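PDB 4UT1: flagellar hook-associated protein from Burkholderia pseudomallei, which probably serves as a structural component of the flagellum at the junction between hook and filament. Local coordinates for residues P401-G406 and L410-T415; L310-A315 and L425-A430. One frame throughout, in Å; residues are numbered along the deposited sequence.

Contact 1. Residues P401-G406 and L410-T415; sequences PTMTIG and LSLSST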
ATOM      1  N   PRO A 401       3.662  18.944  16.172  1.00 21.50           N
ATOM      2  CA  PRO A 401       4.516  17.760  16.070  1.00 20.27           C
ATOM      3  C   PRO A 401       4.550  17.185  14.659  1.00 22.43           C
ATOM      4  O   PRO A 401       3.504  16.870  14.081  1.00 26.10           O
ATOM      5  CB  PRO A 401       3.867  16.765  17.047  1.00 21.15           C
ATOM      6  CG  PRO A 401       2.829  17.562  17.816  1.00 22.86           C
ATOM      7  CD  PRO A 401       2.416  18.663  16.907  1.00 21.25           C
ATOM      8  N   THR A 402       5.750  17.057  14.112  1.00 21.35           N
ATOM      9  CA  THR A 402       5.944  16.380  12.838  1.00 22.28           C
ATOM     10  C   THR A 402       7.037  15.344  13.035  1.00 22.59           C
ATOM     11  O   THR A 402       7.980  15.574  13.789  1.00 23.09           O
ATOM     12  CB  THR A 402       6.334  17.353  11.720  1.00 25.48           C
ATOM     13  OG1 THR A 402       7.610  17.932  12.025  1.00 31.75           O
ATOM     14  CG2 THR A 402       5.304  18.460  11.594  1.00 22.63           C
ATOM     15  N   MET A 403       6.909  14.207  12.365  1.00 17.01           N
ATOM     16  CA  MET A 403       7.878  13.124  12.479  1.00 17.95           C
ATOM     17  C   MET A 403       7.872  12.228  11.242  1.00 20.62           C
ATOM     18  O   MET A 403       6.932  12.250  10.443  1.00 18.42           O
ATOM     19  CB  MET A 403       7.607  12.286  13.730  1.00 16.92           C
ATOM     20  CG  MET A 403       6.441  11.320  13.599  1.00 16.84           C
ATOM     21  SD  MET A 403       5.649  11.002  15.188  1.00 16.77           S
ATOM     22  CE  MET A 403       4.743  12.520  15.374  1.00 12.06           C
ATOM     23  N   THR A 404       8.942  11.456  11.083  1.00 19.50           N
ATOM     24  CA  THR A 404       9.051  10.507   9.991  1.00 18.98           C
ATOM     25  C   THR A 404       9.351   9.118  10.538  1.00 22.38           C
ATOM     26  O   THR A 404      10.323   8.926  11.261  1.00 21.50           O
ATOM     27  CB  THR A 404      10.155  10.914   8.984  1.00 19.45           C
ATOM     28  OG1 THR A 404       9.827  12.182   8.411  1.00 19.04           O
ATOM     29  CG2 THR A 404      10.265   9.880   7.866  1.00 22.13           C
ATOM     30  N   ILE A 405       8.499   8.157  10.201  1.00 15.28           N
ATOM     31  CA  ILE A 405       8.686   6.779  10.637  1.00 16.29           C
ATOM     32  C   ILE A 405       8.341   5.830   9.510  1.00 20.10           C
ATOM     33  O   ILE A 405       7.275   5.947   8.933  1.00 17.82           O
ATOM     34  CB  ILE A 405       7.789   6.431  11.840  1.00 17.56           C
ATOM     35  CG1 ILE A 405       8.040   7.394  13.004  1.00 16.20           C
ATOM     36  CG2 ILE A 405       7.998   4.980  12.260  1.00 17.35           C
ATOM     37  CD1 ILE A 405       7.046   7.236  14.149  1.00 16.37           C
ATOM     38  N   GLY A 406       9.238   4.899   9.205  1.00 22.67           N
ATOM     39  CA  GLY A 406       8.936   3.797   8.303  1.00 25.85           C
ATOM     40  C   GLY A 406       8.391   4.147   6.928  1.00 24.92           C
ATOM     41  O   GLY A 406       7.579   3.399   6.362  1.00 22.25           O
ATOM     42  N   LEU A 410       4.506  12.042   9.227  1.00 15.58           N
ATOM     43  CA  LEU A 410       3.333  12.129  10.088  1.00 18.65           C
ATOM     44  C   LEU A 410       3.272  13.497  10.751  1.00 20.25           C
ATOM     45  O   LEU A 410       4.215  13.918  11.431  1.00 21.17           O
ATOM     46  CB  LEU A 410       3.357  11.009  11.129  1.00 15.80           C
ATOM     47  CG  LEU A 410       3.380   9.587  10.566  1.00 20.05           C
ATOM     48  CD1 LEU A 410       4.629   8.841  11.002  1.00 21.99           C
ATOM     49  CD2 LEU A 410       2.121   8.831  10.986  1.00 19.53           C
ATOM     50  N   SER A 411       2.166  14.196  10.531  1.00 17.78           N
ATOM     51  CA  SER A 411       2.004  15.538  11.063  1.00 22.45           C
ATOM     52  C   SER A 411       0.743  15.690  11.904  1.00 21.60           C
ATOM     53  O   SER A 411      -0.362  15.417  11.446  1.00 19.85           O
ATOM     54  CB  SER A 411       2.008  16.543   9.915  1.00 20.53           C
ATOM     55  OG  SER A 411       3.290  16.542   9.329  1.00 22.10           O
ATOM     56  N   LEU A 412       0.926  16.136  13.143  1.00 20.85           N
ATOM     57  CA  LEU A 412      -0.176  16.314  14.079  1.00 18.72           C
ATOM     58  C   LEU A 412      -0.445  17.788  14.337  1.00 19.45           C
ATOM     59  O   LEU A 412       0.470  18.597  14.322  1.00 21.30           O
ATOM     60  CB  LEU A 412       0.129  15.597  15.388  1.00 21.58           C
ATOM     61  CG  LEU A 412       0.225  14.075  15.257  1.00 22.14           C
ATOM     62  CD1 LEU A 412       1.509  13.577  15.887  1.00 26.46           C
ATOM     63  CD2 LEU A 412      -0.993  13.403  15.891  1.00 15.75           C
ATOM     64  N   SER A 413      -1.705  18.136  14.568  1.00 21.58           N
ATOM     65  CA  SER A 413      -2.072  19.529  14.816  1.00 27.44           C
ATOM     66  C   SER A 413      -1.675  19.969  16.230  1.00 24.84           C
ATOM     67  O   SER A 413      -1.577  21.157  16.525  1.00 29.07           O
ATOM     68  CB  SER A 413      -3.568  19.725  14.608  1.00 26.44           C
ATOM     69  OG  SER A 413      -4.299  18.982  15.561  1.00 25.40           O
ATOM     70  N   SER A 414      -1.464  18.988  17.099  1.00 26.71           N
ATOM     71  CA  SER A 414      -0.966  19.215  18.449  1.00 26.14           C
ATOM     72  C   SER A 414      -0.542  17.872  19.022  1.00 24.37           C
ATOM     73  O   SER A 414      -0.724  16.831  18.382  1.00 21.91           O
ATOM     74  CB  SER A 414      -2.026  19.881  19.334  1.00 23.82           C
ATOM     75  OG  SER A 414      -3.207  19.096  19.428  1.00 29.43           O
ATOM     76  N   THR A 415       0.040  17.897  20.214  1.00 23.30           N
ATOM     77  CA  THR A 415       0.401  16.676  20.922  1.00 19.33           C
ATOM     78  C   THR A 415      -0.866  16.020  21.478  1.00 21.61           C
ATOM     79  O   THR A 415      -1.672  16.680  22.138  1.00 20.83           O
ATOM     80  CB  THR A 415       1.399  16.969  22.061  1.00 21.41           C
ATOM     81  OG1 THR A 415       2.511  17.707  21.535  1.00 18.97           O
ATOM     82  CG2 THR A 415       1.905  15.679  22.696  1.00 20.17           C
TER

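Contact 2. Residues L310-A315 and L425-A430; sequences LAVSFA and LPTRGA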
ATOM      1  N   LEU A 310       0.873  -0.791  -4.990  1.00 12.22           N
ATOM      2  CA  LEU A 310       1.278  -0.838  -6.395  1.00 14.75           C
ATOM      3  C   LEU A 310       0.719   0.346  -7.183  1.00 15.70           C
ATOM      4  O   LEU A 310       1.440   0.973  -7.964  1.00 11.38           O
ATOM      5  CB  LEU A 310       0.838  -2.145  -7.052  1.00 18.17           C
ATOM      6  CG  LEU A 310       1.380  -3.432  -6.430  1.00 20.62           C
ATOM      7  CD1 LEU A 310       1.060  -4.614  -7.344  1.00 23.08           C
ATOM      8  CD2 LEU A 310       2.879  -3.324  -6.146  1.00 20.67           C
ATOM      9  N   ALA A 311      -0.568   0.635  -6.989  1.00 12.13           N
ATOM     10  CA  ALA A 311      -1.211   1.782  -7.635  1.00 12.45           C
ATOM     11  C   ALA A 311      -0.473   3.093  -7.329  1.00 14.12           C
ATOM     12  O   ALA A 311      -0.214   3.898  -8.236  1.00 12.55           O
ATOM     13  CB  ALA A 311      -2.679   1.883  -7.206  1.00 12.36           C
ATOM     14  N   VAL A 312      -0.132   3.299  -6.060  1.00 10.86           N
ATOM     15  CA  VAL A 312       0.540   4.513  -5.648  1.00 11.68           C
ATOM     16  C   VAL A 312       1.919   4.589  -6.293  1.00 10.98           C
ATOM     17  O   VAL A 312       2.283   5.603  -6.846  1.00 10.63           O
ATOM     18  CB  VAL A 312       0.683   4.615  -4.119  1.00 11.66           C
ATOM     19  CG1 VAL A 312       1.617   5.770  -3.746  1.00  8.69           C
ATOM     20  CG2 VAL A 312      -0.677   4.795  -3.461  1.00  9.58           C
ATOM     21  N   SER A 313       2.678   3.507  -6.218  1.00 10.91           N
ATOM     22  CA  SER A 313       4.015   3.520  -6.778  1.00 14.60           C
ATOM     23  C   SER A 313       3.962   3.744  -8.287  1.00 14.51           C
ATOM     24  O   SER A 313       4.757   4.496  -8.823  1.00 13.28           O
ATOM     25  CB  SER A 313       4.756   2.220  -6.466  1.00 16.84           C
ATOM     26  OG  SER A 313       6.081   2.292  -6.961  1.00 17.41           O
ATOM     27  N   PHE A 314       3.030   3.076  -8.968  1.00 12.18           N
ATOM     28  CA  PHE A 314       2.871   3.254 -10.409  1.00 12.98           C
ATOM     29  C   PHE A 314       2.570   4.713 -10.766  1.00 12.29           C
ATOM     30  O   PHE A 314       3.253   5.312 -11.586  1.00 11.60           O
ATOM     31  CB  PHE A 314       1.754   2.334 -10.948  1.00 11.15           C
ATOM     32  CG  PHE A 314       1.304   2.676 -12.348  1.00 11.54           C
ATOM     33  CD1 PHE A 314       0.300   3.613 -12.562  1.00 11.37           C
ATOM     34  CD2 PHE A 314       1.885   2.061 -13.454  1.00 12.11           C
ATOM     35  CE1 PHE A 314      -0.117   3.926 -13.843  1.00 12.66           C
ATOM     36  CE2 PHE A 314       1.464   2.369 -14.743  1.00 11.19           C
ATOM     37  CZ  PHE A 314       0.470   3.306 -14.939  1.00 10.92           C
ATOM     38  N   ALA A 315       1.535   5.275 -10.153  1.00 11.05           N
ATOM     39  CA  ALA A 315       1.157   6.660 -10.407  1.00 10.62           C
ATOM     40  C   ALA A 315       2.310   7.623 -10.109  1.00 14.01           C
ATOM     41  O   ALA A 315       2.599   8.510 -10.906  1.00 10.99           O
ATOM     42  CB  ALA A 315      -0.077   7.031  -9.586  1.00 14.03           C
ATOM     43  N   LEU A 425      -3.890   4.394   7.191  1.00 13.02           N
ATOM     44  CA  LEU A 425      -4.061   3.497   6.054  1.00 11.26           C
ATOM     45  C   LEU A 425      -3.534   4.201   4.816  1.00 11.50           C
ATOM     46  O   LEU A 425      -4.297   4.841   4.085  1.00 12.96           O
ATOM     47  CB  LEU A 425      -5.538   3.114   5.866  1.00 11.55           C
ATOM     48  CG  LEU A 425      -6.337   2.613   7.078  1.00 11.35           C
ATOM     49  CD1 LEU A 425      -7.785   2.317   6.680  1.00 15.85           C
ATOM     50  CD2 LEU A 425      -5.704   1.350   7.660  1.00 10.38           C
ATOM     51  N   PRO A 426      -2.216   4.124   4.588  1.00 12.48           N
ATOM     52  CA  PRO A 426      -1.607   4.931   3.532  1.00 11.56           C
ATOM     53  C   PRO A 426      -2.007   4.510   2.123  1.00 11.62           C
ATOM     54  O   PRO A 426      -2.001   5.380   1.249  1.00 12.15           O
ATOM     55  CB  PRO A 426      -0.109   4.714   3.747  1.00 13.42           C
ATOM     56  CG  PRO A 426       0.007   4.251   5.204  1.00 10.45           C
ATOM     57  CD  PRO A 426      -1.209   3.400   5.380  1.00 12.32           C
ATOM     58  N   THR A 427      -2.352   3.240   1.902  1.00 11.63           N
ATOM     59  CA  THR A 427      -2.565   2.751   0.533  1.00  7.57           C
ATOM     60  C   THR A 427      -3.876   2.011   0.269  1.00 11.22           C
ATOM     61  O   THR A 427      -4.190   1.740  -0.887  1.00 11.80           O
ATOM     62  CB  THR A 427      -1.438   1.801   0.095  1.00 12.70           C
ATOM     63  OG1 THR A 427      -1.391   0.672   0.979  1.00 11.40           O
ATOM     64  CG2 THR A 427      -0.085   2.520   0.098  1.00  9.91           C
ATOM     65  N   ARG A 428      -4.632   1.686   1.311  1.00 11.83           N
ATOM     66  CA  ARG A 428      -5.870   0.931   1.088  1.00  9.82           C
ATOM     67  C   ARG A 428      -6.785   1.649   0.100  1.00 10.25           C
ATOM     68  O   ARG A 428      -7.345   1.020  -0.808  1.00 12.40           O
ATOM     69  CB  ARG A 428      -6.634   0.695   2.399  1.00 13.02           C
ATOM     70  CG  ARG A 428      -7.866  -0.179   2.171  1.00 13.56           C
ATOM     71  CD  ARG A 428      -8.723  -0.359   3.419  1.00 14.84           C
ATOM     72  NE  ARG A 428      -8.022  -1.072   4.482  1.00 12.89           N
ATOM     73  CZ  ARG A 428      -8.523  -1.277   5.695  1.00 15.67           C
ATOM     74  NH1 ARG A 428      -9.739  -0.824   5.995  1.00 14.28           N
ATOM     75  NH2 ARG A 428      -7.810  -1.936   6.608  1.00 12.17           N
ATOM     76  N   GLY A 429      -6.948   2.957   0.296  1.00 11.89           N
ATOM     77  CA  GLY A 429      -7.846   3.767  -0.516  1.00 13.38           C
ATOM     78  C   GLY A 429      -7.345   4.225  -1.871  1.00 14.12           C
ATOM     79  O   GLY A 429      -8.068   4.900  -2.616  1.00 13.79           O
ATOM     80  N   ALA A 430      -6.113   3.869  -2.209  1.00 11.65           N
ATOM     81  CA  ALA A 430      -5.533   4.324  -3.462  1.00 14.60           C
ATOM     82  C   ALA A 430      -6.305   3.797  -4.669  1.00 12.45           C
ATOM     83  O   ALA A 430      -6.350   4.451  -5.714  1.00 15.97           O
ATOM     84  CB  ALA A 430      -4.075   3.904  -3.549  1.00 14.64           C
TER

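Contact 1. Residues P401-G406 and L410-T415
Met-403 and Leu-410 form an antiparallel hydrogen-bonded pair, with Met-403 N reaching Leu-410 O at 2.9 Å and Leu-410 N reaching Met-403 O at 2.7 Å. The first bond is the more bent (152° at hydrogen), the second nearly straight. A third backbone bond carries the ladder one residue before strand 402-405, from Leu-412 N to Pro-401 O at 2.8 Å. Between them lies the non-hydrogen-bonded pair Thr-402 and Ser-411, where Thr-402 CA also makes a CA-H...O contact with Leu-410 O (3.3 Å).

The apolar contacts gather on the face of Met-403 and Leu-410. A chi1 of 77° tucks CG of Met-403 in between the N and C sides of the backbone, and a bend at chi3 carries CE along to Leu-412 CD1; at 3.4 Å they are closer than two methyl carbons normally come. Leu-410 CD1 lies 4.1 Å from Ile-405 CB. Pro-401 CG is 3.6 Å from Ser-414 C, and the neighbouring CD lies by Leu-412 O. On the Thr-402 face, the methyl CG2 approaches Ser-411 OG at 3.6 Å, a contact without a hydrogen bond.

Tyr-380 touches Pro-401, Met-403 and Leu-412, while Leu-356 and Val-358 of strand 356-360 also touch Leu-410. The chemistry thus implies a two-faced beta hairpin, apolar on the Met-403 and Leu-410 face, where it meets strands 380-384 and 390-394 of a second sheet, and polar on the face of Thr-402 and Ser-411.

Contact 2. Residues L310-A315 and L425-A430
Thr-427, which meets Val-312 across the contact, is held at both its side chain and its backbone: OG1 is hydrogen-bonded to Ala-305 O, about two turns earlier on the same helix as Val-312, while its carbonyl O accepts Ala-430 N at 3.2 Å. That second bond closes a type I beta turn from Thr-427 to Ala-430, and the turn presents the methyls of both its end residues to the helix.

The meeting itself is apolar. Val-312 places CG1 anti to its backbone N (chi1 170°), leaving CG2 as the branch that touches: it lies 3.5 Å from Ala-430 CB and 4.3 Å from Thr-427 CG2. Ala-311 adds a looser methyl contact, CB to Ala-430 CB at 4.4 Å. Here the chain leaving strand 421-425 of the beta region packs on helix 287-322, part of the long helical bundle of FlgK, and Phe-360 of strand 356-360 also touches Val-312, Pro-426 and Thr-427.

Arg-428, which does not touch the helix segment, is salt-bridged through NH1 to Asp-256 and through NH2 to Asp-370.

Overall arrangement
After four helices and an antiparallel sheet, the chain enters helix 287-322, whose residues 310-315 supply one side of contact 2, and then the beta region. There strands 402-405 and 408-412 pair in contact 1, a local hairpin with only three residues between its segments. Strand 421-425 follows, and residues 425-430 return to the helix, closing a loop over 109 intervening residues. Contact 1 is therefore nested inside contact 2. Their centres are 21 Å apart and their nearest atoms about 8 Å, without touching. Strand 356-360 connects them: it pairs with strand 408-412, and its Phe-360 reaches contact 2, relating the hairpin to the helical bundle.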